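Periplasmic binding protein/LacI transcriptional regulator (Burkholderia graminis C4D1M, PDB 5HQJ) probably serves as the sugar-binding protein of an ABC transporter, holding D-arabinose in the cleft between its two lobes. Local coordinates at residues A[143-157]-A[204-218]. Residues are numbered along the deposited sequence; the frame is centred on the assembly and turned at random.
Sequences MGKALNGQGEVAIIT and TLRAHPNLKGIFGVS. With 64K (alpha-D-arabinopyranose), chain B.
Selenomethionine M143 lays its terminal methyl over the centre of the F215 ring, CE standing 3.7 Å from the ring centroid and only 7° off the normal, a CH-pi and Met-aromatic contact. Its CG lies anti to the backbone N (chi1 -176°), and bends at chi2 and chi3 fold the chain back over the ring, with CB 3.5 Å from F215 CZ. The rim of the ring meets V153 CG2, 4.0 Å from F215 CE1, and A154 O, which lies in the ring plane, while I155 CG1 approaches F215 CD1 obliquely. G213, lacking a side chain, leaves room for M143 SE, 4.1 Å from G213 CA. On the other face of the sheet, A154 CB packs against T204 CG2 at 3.7 Å, and the I156 and I214 side chains cross at a slant, CG1 of the first touching CG2 of the second.

Parallel pairing underlies both layers: A154 N binds G213 O, F215 N binds A154 O, and I156 N binds F215 O at 2.8 Å. At the strand starts, E152 O accepts from both K212 N and G213 N. Beyond the opposite ends, one water bridges I156 O to S218 N, and S218 CA comes within 3.5 Å of arabinose O4.

Strands 150-156 and 211-216 are thus adjacent in the Rossmann-like sheet of one lobe, flanked by strands 181-188 and 242-246; helices 132-146 and 163-176 cover the F215 face, and helix 194-207 the A154 face.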
# COMPACT_ATOMS: atom_id res chain seq x y z
N MSE A 143 -11.58 -0.60 -15.38
CA MSE A 143 -12.67 0.33 -15.38
C MSE A 143 -13.19 0.68 -16.78
O MSE A 143 -14.38 0.74 -17.01
CB MSE A 143 -12.24 1.61 -14.64
CG MSE A 143 -13.38 2.63 -14.49
SE MSE A 143 -14.67 2.05 -13.14
CE MSE A 143 -13.70 2.40 -11.48
N GLY A 144 -12.27 0.94 -17.71
CA GLY A 144 -12.62 1.35 -19.04
C GLY A 144 -13.44 0.29 -19.74
O GLY A 144 -14.43 0.60 -20.39
N LYS A 145 -13.05 -0.96 -19.55
CA LYS A 145 -13.79 -2.09 -20.11
C LYS A 145 -15.16 -2.18 -19.44
O LYS A 145 -16.22 -2.23 -20.11
CB LYS A 145 -12.98 -3.36 -19.94
CG LYS A 145 -13.54 -4.60 -20.59
CD LYS A 145 -12.57 -5.76 -20.37
CE LYS A 145 -12.91 -7.00 -21.19
NZ LYS A 145 -14.27 -7.53 -20.90
N ALA A 146 -15.18 -2.09 -18.11
CA ALA A 146 -16.45 -2.20 -17.38
C ALA A 146 -17.46 -1.13 -17.74
O ALA A 146 -18.67 -1.41 -17.76
CB ALA A 146 -16.19 -2.19 -15.89
N LEU A 147 -16.99 0.10 -17.97
CA LEU A 147 -17.85 1.21 -18.34
C LEU A 147 -18.08 1.35 -19.86
O LEU A 147 -18.76 2.27 -20.29
CB LEU A 147 -17.26 2.52 -17.79
CG LEU A 147 -17.16 2.59 -16.27
CD1 LEU A 147 -16.60 3.99 -15.87
CD2 LEU A 147 -18.51 2.35 -15.63
N ASN A 148 -17.51 0.43 -20.65
CA ASN A 148 -17.58 0.56 -22.11
C ASN A 148 -17.11 1.95 -22.52
O ASN A 148 -17.69 2.58 -23.41
CB ASN A 148 -19.01 0.31 -22.61
CG ASN A 148 -19.58 -1.00 -22.10
OD1 ASN A 148 -19.09 -2.08 -22.42
ND2 ASN A 148 -20.63 -0.90 -21.29
N GLY A 149 -16.03 2.40 -21.87
CA GLY A 149 -15.40 3.67 -22.18
C GLY A 149 -16.21 4.93 -21.91
O GLY A 149 -15.91 6.03 -22.45
N GLN A 150 -17.22 4.85 -21.05
CA GLN A 150 -18.14 5.92 -20.85
C GLN A 150 -18.40 6.23 -19.37
O GLN A 150 -18.77 5.31 -18.63
CB GLN A 150 -19.49 5.59 -21.46
CG GLN A 150 -20.12 6.75 -22.09
CD GLN A 150 -19.34 7.16 -23.29
OE1 GLN A 150 -18.92 6.34 -24.11
NE2 GLN A 150 -19.11 8.44 -23.39
N GLY A 151 -18.25 7.48 -18.94
CA GLY A 151 -18.68 7.84 -17.60
C GLY A 151 -17.76 8.74 -16.78
O GLY A 151 -16.54 8.71 -16.95
N GLU A 152 -18.35 9.49 -15.87
CA GLU A 152 -17.62 10.19 -14.85
C GLU A 152 -17.11 9.23 -13.80
O GLU A 152 -17.84 8.34 -13.38
CB GLU A 152 -18.51 11.22 -14.14
CG GLU A 152 -18.98 12.30 -15.08
CD GLU A 152 -19.92 13.30 -14.44
OE1 GLU A 152 -20.40 13.06 -13.31
OE2 GLU A 152 -20.19 14.33 -15.09
N VAL A 153 -15.87 9.42 -13.38
CA VAL A 153 -15.28 8.64 -12.31
C VAL A 153 -14.58 9.49 -11.28
O VAL A 153 -14.16 10.63 -11.55
CB VAL A 153 -14.26 7.61 -12.86
CG1 VAL A 153 -14.95 6.63 -13.79
CG2 VAL A 153 -13.09 8.29 -13.52
N ALA A 154 -14.46 8.95 -10.08
CA ALA A 154 -13.76 9.59 -8.95
C ALA A 154 -12.67 8.68 -8.41
O ALA A 154 -12.76 7.46 -8.50
CB ALA A 154 -14.73 9.97 -7.83
N ILE A 155 -11.62 9.30 -7.88
CA ILE A 155 -10.48 8.62 -7.30
C ILE A 155 -10.33 9.05 -5.86
O ILE A 155 -10.23 10.26 -5.56
CB ILE A 155 -9.16 8.92 -8.08
CG1 ILE A 155 -9.30 8.60 -9.55
CG2 ILE A 155 -7.95 8.18 -7.38
CD1 ILE A 155 -8.06 9.00 -10.37
N ILE A 156 -10.33 8.08 -4.96
CA ILE A 156 -10.21 8.30 -3.50
C ILE A 156 -8.87 7.77 -3.07
O ILE A 156 -8.58 6.57 -3.30
CB ILE A 156 -11.35 7.61 -2.71
CG1 ILE A 156 -12.73 7.97 -3.30
CG2 ILE A 156 -11.27 7.95 -1.26
CD1 ILE A 156 -13.05 9.44 -3.35
N THR A 157 -8.04 8.62 -2.46
CA THR A 157 -6.72 8.18 -2.04
C THR A 157 -6.58 8.30 -0.55
O THR A 157 -7.54 8.64 0.14
CB THR A 157 -5.62 8.95 -2.82
OG1 THR A 157 -4.36 8.35 -2.49
CG2 THR A 157 -5.62 10.48 -2.56
N THR A 204 -18.88 13.13 -2.66
CA THR A 204 -18.75 12.77 -4.06
C THR A 204 -20.05 12.35 -4.72
O THR A 204 -20.38 12.78 -5.84
CB THR A 204 -17.74 11.61 -4.25
OG1 THR A 204 -16.52 11.92 -3.58
CG2 THR A 204 -17.49 11.33 -5.74
N LEU A 205 -20.80 11.48 -4.04
CA LEU A 205 -22.01 10.93 -4.61
C LEU A 205 -23.09 12.00 -4.71
O LEU A 205 -23.88 11.98 -5.64
CB LEU A 205 -22.51 9.74 -3.78
CG LEU A 205 -21.54 8.55 -3.65
CD1 LEU A 205 -22.21 7.45 -2.80
CD2 LEU A 205 -21.11 8.04 -4.97
N ARG A 206 -23.09 12.94 -3.77
CA ARG A 206 -24.07 14.02 -3.82
C ARG A 206 -23.79 14.98 -4.96
O ARG A 206 -24.71 15.43 -5.65
CB ARG A 206 -24.09 14.79 -2.49
CG ARG A 206 -24.65 13.98 -1.33
CD ARG A 206 -24.67 14.78 -0.04
NE ARG A 206 -25.09 13.94 1.10
CZ ARG A 206 -24.39 13.75 2.21
NH1 ARG A 206 -23.22 14.36 2.42
NH2 ARG A 206 -24.88 12.96 3.15
N ALA A 207 -22.51 15.28 -5.17
CA ALA A 207 -22.12 16.21 -6.24
C ALA A 207 -22.28 15.63 -7.64
O ALA A 207 -22.54 16.35 -8.60
CB ALA A 207 -20.72 16.65 -6.03
N HIS A 208 -22.12 14.31 -7.77
CA HIS A 208 -22.20 13.65 -9.07
C HIS A 208 -23.22 12.55 -9.17
O HIS A 208 -22.87 11.39 -9.11
CB HIS A 208 -20.81 13.08 -9.41
CG HIS A 208 -19.72 14.08 -9.23
ND1 HIS A 208 -19.51 15.09 -10.13
CD2 HIS A 208 -18.83 14.27 -8.22
CE1 HIS A 208 -18.52 15.86 -9.70
NE2 HIS A 208 -18.08 15.37 -8.55
N PRO A 209 -24.52 12.90 -9.37
CA PRO A 209 -25.52 11.82 -9.42
C PRO A 209 -25.38 10.89 -10.63
O PRO A 209 -25.91 9.77 -10.58
CB PRO A 209 -26.85 12.59 -9.48
CG PRO A 209 -26.49 13.91 -10.08
CD PRO A 209 -25.12 14.23 -9.55
N ASN A 210 -24.66 11.32 -11.65
CA ASN A 210 -24.38 10.46 -12.81
C ASN A 210 -22.96 9.87 -12.79
O ASN A 210 -22.45 9.39 -13.80
CB ASN A 210 -24.59 11.26 -14.09
CG ASN A 210 -25.15 10.41 -15.22
OD1 ASN A 210 -25.75 9.36 -15.00
ND2 ASN A 210 -24.94 10.87 -16.45
N LEU A 211 -22.31 9.90 -11.63
CA LEU A 211 -21.05 9.17 -11.42
C LEU A 211 -21.24 7.71 -11.86
O LEU A 211 -22.28 7.12 -11.61
CB LEU A 211 -20.64 9.25 -9.95
CG LEU A 211 -19.18 8.90 -9.65
CD1 LEU A 211 -18.23 9.92 -10.18
CD2 LEU A 211 -19.00 8.77 -8.12
N LYS A 212 -20.26 7.15 -12.53
CA LYS A 212 -20.33 5.79 -13.04
C LYS A 212 -19.32 4.89 -12.41
O LYS A 212 -19.48 3.68 -12.43
CB LYS A 212 -20.15 5.76 -14.56
CG LYS A 212 -21.27 6.48 -15.30
CD LYS A 212 -22.63 5.82 -15.12
CE LYS A 212 -23.75 6.69 -15.66
NZ LYS A 212 -24.70 7.08 -14.59
N GLY A 213 -18.22 5.46 -11.91
CA GLY A 213 -17.21 4.65 -11.26
C GLY A 213 -16.43 5.33 -10.15
O GLY A 213 -16.25 6.54 -10.15
N ILE A 214 -15.91 4.53 -9.22
CA ILE A 214 -14.99 4.99 -8.19
C ILE A 214 -13.79 4.05 -8.09
O ILE A 214 -13.92 2.84 -8.02
CB ILE A 214 -15.64 5.08 -6.79
CG1 ILE A 214 -16.86 5.97 -6.83
CG2 ILE A 214 -14.60 5.54 -5.74
CD1 ILE A 214 -17.66 6.03 -5.48
N PHE A 215 -12.62 4.64 -7.98
CA PHE A 215 -11.38 3.93 -7.64
C PHE A 215 -10.95 4.25 -6.22
O PHE A 215 -10.81 5.45 -5.88
CB PHE A 215 -10.20 4.37 -8.50
CG PHE A 215 -10.36 4.22 -9.98
CD1 PHE A 215 -10.98 5.21 -10.73
CD2 PHE A 215 -9.76 3.16 -10.67
CE1 PHE A 215 -11.08 5.11 -12.13
CE2 PHE A 215 -9.88 3.06 -12.04
CZ PHE A 215 -10.51 4.04 -12.77
N GLY A 216 -10.70 3.23 -5.41
CA GLY A 216 -10.09 3.42 -4.11
C GLY A 216 -8.67 2.90 -4.21
O GLY A 216 -8.48 1.70 -4.41
N VAL A 217 -7.67 3.78 -4.16
CA VAL A 217 -6.30 3.37 -4.37
C VAL A 217 -5.55 3.10 -3.04
O VAL A 217 -4.36 2.74 -3.06
CB VAL A 217 -5.49 4.40 -5.20
CG1 VAL A 217 -6.06 4.46 -6.62
CG2 VAL A 217 -5.37 5.80 -4.49
N SER A 218 -6.22 3.31 -1.90
CA SER A 218 -5.67 3.00 -0.59
C SER A 218 -6.64 2.08 0.18
O SER A 218 -7.75 1.87 -0.25
CB SER A 218 -5.38 4.28 0.20
OG SER A 218 -6.58 4.87 0.60
O2 64K B . 0.23 -0.23 -0.19
C2 64K B . -0.59 0.64 0.66
C3 64K B . -1.87 -0.08 0.94
O3 64K B . -2.68 -0.05 -0.21
C4 64K B . -2.68 0.59 2.05
O4 64K B . -3.20 1.86 1.64
C5 64K B . -1.82 0.82 3.22
O5 64K B . -0.75 1.72 2.84
C1 64K B . 0.14 0.94 1.94
O1 64K B . 1.23 1.72 1.64
O HOH W 1 -21.32 9.89 -16.25
O HOH W 2 -23.27 13.43 -16.20
O HOH W 3 -19.44 16.25 -12.55
O HOH W 4 -8.70 4.78 -1.03